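Local coordinates for protein lysozyme (Meretrix lusoria, PDB 3AYQ) that cleaves the beta-1,4-linked glycan chains of bacterial peptidoglycan, lyses Gram-positive bacteria such as M. luteus, and also acts as a chitinase, at residues A80-R85 with R98-G103. Numbering follows the deposited sequence.
Sequences AGCPLR and RGCKKG. With NAG (2-acetamido-2-deoxy-beta-D-glucopyranose), chain B.
Lys-102 NZ is held by two carbonyl oxygens, donating to O7 of the bound NAG at 2.7 Å and bonding also to the backbone O of Gly-95. The C7–O7…NZ angle is about 125°, and NZ reaches the acetamide at the end of a side chain fully stretched from CG to NZ, as fits its role as a substrate-binding residue. Two residues before Lys-102, Cys-100 forms a disulfide with Cys-82 (SG–SG 2.0 Å) that ties the 80-85 loop to the 3-10 turn around Cys-100, with a near-perpendicular torsion of -84° about the S–S bond. Cys-100 SG sits between its own backbone N and carbonyl carbon (chi1 70°), which directs it at the other loop. The bridge joins the loops that precede and follow helix 86-95, whose Glu-92 accepts a bond from Cys-100 N through OE2 and touches Ala-80 and Cys-82. Just before Cys-82, Gly-81 ends helix 62-80 in a Schellman motif. Ala-80 CB packs 4.4 Å from Cys-100 SG and 4.2 Å from Arg-98 CA. On the solvent side, the Lys-101 chain turns at the CB–CG bond: CE comes 3.5 Å from Ala-80 O, while NZ gives Gly-81 O only a weak hydrogen bond of 3.4 Å.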
ATOM      1  N   ALA A  80      -5.905 -11.958  -7.771  1.00 12.40           N
ATOM      2  CA  ALA A  80      -4.883 -11.763  -8.797  1.00 12.03           C
ATOM      3  C   ALA A  80      -3.827 -12.866  -8.792  1.00 11.63           C
ATOM      4  O   ALA A  80      -2.968 -12.911  -9.672  1.00 12.75           O
ATOM      5  CB  ALA A  80      -4.210 -10.403  -8.617  1.00 11.64           C
ATOM      6  N   GLY A  81      -3.887 -13.742  -7.793  1.00 12.85           N
ATOM      7  CA  GLY A  81      -2.933 -14.834  -7.704  1.00 12.36           C
ATOM      8  C   GLY A  81      -1.595 -14.428  -7.116  1.00 13.06           C
ATOM      9  O   GLY A  81      -0.567 -15.028  -7.427  1.00 14.04           O
ATOM     10  N   CYS A  82      -1.611 -13.415  -6.257  1.00 12.85           N
ATOM     11  CA  CYS A  82      -0.401 -12.914  -5.616  1.00 13.15           C
ATOM     12  C   CYS A  82       0.018 -13.750  -4.418  1.00 13.97           C
ATOM     13  O   CYS A  82      -0.816 -14.377  -3.764  1.00 12.12           O
ATOM     14  CB  CYS A  82      -0.620 -11.494  -5.095  1.00 13.43           C
ATOM     15  SG  CYS A  82      -1.266 -10.277  -6.278  1.00 11.74           S
ATOM     16  N   PRO A  83       1.324 -13.782  -4.119  1.00 14.52           N
ATOM     17  CA  PRO A  83       1.736 -14.562  -2.951  1.00 14.77           C
ATOM     18  C   PRO A  83       1.165 -13.781  -1.767  1.00 15.11           C
ATOM     19  O   PRO A  83       1.231 -12.552  -1.741  1.00 14.62           O
ATOM     20  CB  PRO A  83       3.261 -14.508  -3.017  1.00 15.17           C
ATOM     21  CG  PRO A  83       3.540 -13.237  -3.765  1.00 16.24           C
ATOM     22  CD  PRO A  83       2.494 -13.264  -4.848  1.00 15.40           C
ATOM     23  N   LEU A  84       0.578 -14.479  -0.803  1.00 14.12           N
ATOM     24  CA  LEU A  84      -0.017 -13.797   0.336  1.00 13.54           C
ATOM     25  C   LEU A  84       1.000 -13.428   1.404  1.00 13.07           C
ATOM     26  O   LEU A  84       0.864 -13.785   2.577  1.00 13.39           O
ATOM     27  CB  LEU A  84      -1.150 -14.650   0.914  1.00 15.56           C
ATOM     28  CG  LEU A  84      -2.227 -14.952  -0.139  1.00 14.55           C
ATOM     29  CD1 LEU A  84      -3.321 -15.815   0.457  1.00 14.92           C
ATOM     30  CD2 LEU A  84      -2.808 -13.648  -0.670  1.00 14.95           C
ATOM     31  N   ARG A  85       2.019 -12.698   0.965  1.00 10.83           N
ATOM     32  CA  ARG A  85       3.096 -12.214   1.823  1.00 12.20           C
ATOM     33  C   ARG A  85       3.429 -10.810   1.327  1.00  9.70           C
ATOM     34  O   ARG A  85       2.871 -10.366   0.326  1.00  8.48           O
ATOM     35  CB  ARG A  85       4.327 -13.122   1.719  1.00 12.52           C
ATOM     36  CG  ARG A  85       4.879 -13.290   0.310  1.00 15.40           C
ATOM     37  CD  ARG A  85       6.147 -14.124   0.332  1.00 15.36           C
ATOM     38  NE  ARG A  85       5.932 -15.392   1.025  1.00 20.83           N
ATOM     39  CZ  ARG A  85       6.878 -16.305   1.231  1.00 19.23           C
ATOM     40  NH1 ARG A  85       8.113 -16.099   0.797  1.00 18.01           N
ATOM     41  NH2 ARG A  85       6.589 -17.422   1.885  1.00 23.55           N
ATOM     42  N   ARG A  98      -3.712  -5.993 -10.241  1.00 10.95           N
ATOM     43  CA  ARG A  98      -2.850  -7.070 -10.714  1.00 12.89           C
ATOM     44  C   ARG A  98      -1.397  -6.619 -10.673  1.00 11.49           C
ATOM     45  O   ARG A  98      -0.563  -7.090 -11.448  1.00 11.02           O
ATOM     46  CB  ARG A  98      -3.224  -7.470 -12.146  1.00 12.55           C
ATOM     47  CG  ARG A  98      -4.611  -8.079 -12.302  1.00 15.71           C
ATOM     48  CD  ARG A  98      -4.712  -8.826 -13.626  1.00 16.00           C
ATOM     49  NE  ARG A  98      -6.034  -9.415 -13.852  1.00 18.84           N
ATOM     50  CZ  ARG A  98      -7.127  -8.716 -14.135  1.00 24.16           C
ATOM     51  NH1 ARG A  98      -7.068  -7.394 -14.229  1.00 22.66           N
ATOM     52  NH2 ARG A  98      -8.282  -9.341 -14.327  1.00 23.17           N
ATOM     53  N   GLY A  99      -1.102  -5.707  -9.752  1.00 11.16           N
ATOM     54  CA  GLY A  99       0.243  -5.185  -9.623  1.00  9.37           C
ATOM     55  C   GLY A  99       1.310  -6.227  -9.366  1.00 10.15           C
ATOM     56  O   GLY A  99       2.442  -6.067  -9.813  1.00  9.45           O
ATOM     57  N   CYS A 100       0.966  -7.295  -8.656  1.00  9.68           N
ATOM     58  CA  CYS A 100       1.948  -8.325  -8.351  1.00 10.37           C
ATOM     59  C   CYS A 100       2.373  -9.116  -9.586  1.00 11.20           C
ATOM     60  O   CYS A 100       3.266  -9.965  -9.512  1.00 10.39           O
ATOM     61  CB  CYS A 100       1.409  -9.277  -7.279  1.00  9.44           C
ATOM     62  SG  CYS A 100       0.063 -10.380  -7.802  1.00  9.53           S
ATOM     63  N   LYS A 101       1.738  -8.830 -10.719  1.00 11.41           N
ATOM     64  CA  LYS A 101       2.063  -9.515 -11.966  1.00 13.91           C
ATOM     65  C   LYS A 101       2.722  -8.578 -12.972  1.00 14.29           C
ATOM     66  O   LYS A 101       3.164  -9.013 -14.040  1.00 15.75           O
ATOM     67  CB  LYS A 101       0.799 -10.128 -12.578  1.00 12.95           C
ATOM     68  CG  LYS A 101       0.138 -11.184 -11.705  1.00 14.15           C
ATOM     69  CD  LYS A 101       1.058 -12.368 -11.456  1.00 16.02           C
ATOM     70  CE  LYS A 101       0.402 -13.373 -10.523  1.00 16.66           C
ATOM     71  NZ  LYS A 101       1.291 -14.530 -10.227  1.00 18.07           N
ATOM     72  N   LYS A 102       2.785  -7.293 -12.631  1.00 13.98           N
ATOM     73  CA  LYS A 102       3.392  -6.289 -13.503  1.00 12.74           C
ATOM     74  C   LYS A 102       4.893  -6.185 -13.266  1.00 12.55           C
ATOM     75  O   LYS A 102       5.339  -6.070 -12.125  1.00 10.45           O
ATOM     76  CB  LYS A 102       2.774  -4.912 -13.258  1.00 12.49           C
ATOM     77  CG  LYS A 102       1.288  -4.798 -13.548  1.00 14.18           C
ATOM     78  CD  LYS A 102       0.838  -3.355 -13.341  1.00 13.59           C
ATOM     79  CE  LYS A 102      -0.651  -3.184 -13.560  1.00 15.64           C
ATOM     80  NZ  LYS A 102      -1.068  -1.775 -13.339  1.00 16.44           N
ATOM     81  N   GLY A 103       5.671  -6.198 -14.343  1.00 12.17           N
ATOM     82  CA  GLY A 103       7.114  -6.095 -14.198  1.00 11.95           C
ATOM     83  C   GLY A 103       7.526  -4.777 -13.568  1.00 12.21           C
ATOM     84  O   GLY A 103       8.577  -4.675 -12.940  1.00 11.88           O
TER
HETATM   85  C1  NAG B   3      -5.058   1.417 -10.264  1.00 20.00           C
HETATM   86  C2  NAG B   3      -5.439   0.686 -11.574  1.00 20.00           C
HETATM   87  C3  NAG B   3      -6.955   0.700 -11.826  1.00 20.00           C
HETATM   88  C4  NAG B   3      -7.764   0.355 -10.577  1.00 20.00           C
HETATM   89  C5  NAG B   3      -7.200   1.166  -9.397  1.00 20.00           C
HETATM   90  C6  NAG B   3      -7.967   0.939  -8.092  1.00 20.00           C
HETATM   91  C7  NAG B   3      -3.830   0.466 -13.344  1.00 20.00           C
HETATM   92  C8  NAG B   3      -3.188   1.075 -14.537  1.00 20.00           C
HETATM   93  N2  NAG B   3      -4.733   1.212 -12.727  1.00 20.00           N
HETATM   94  O3  NAG B   3      -7.345  -0.153 -12.866  1.00 20.00           O
HETATM   95  O4  NAG B   3      -9.150   0.732 -10.920  1.00 20.00           O
HETATM   96  O5  NAG B   3      -5.827   0.928  -9.212  1.00 20.00           O
HETATM   97  O6  NAG B   3      -8.043  -0.421  -7.790  1.00 20.00           O
HETATM   98  O7  NAG B   3      -3.516  -0.632 -12.977  1.00 20.00           O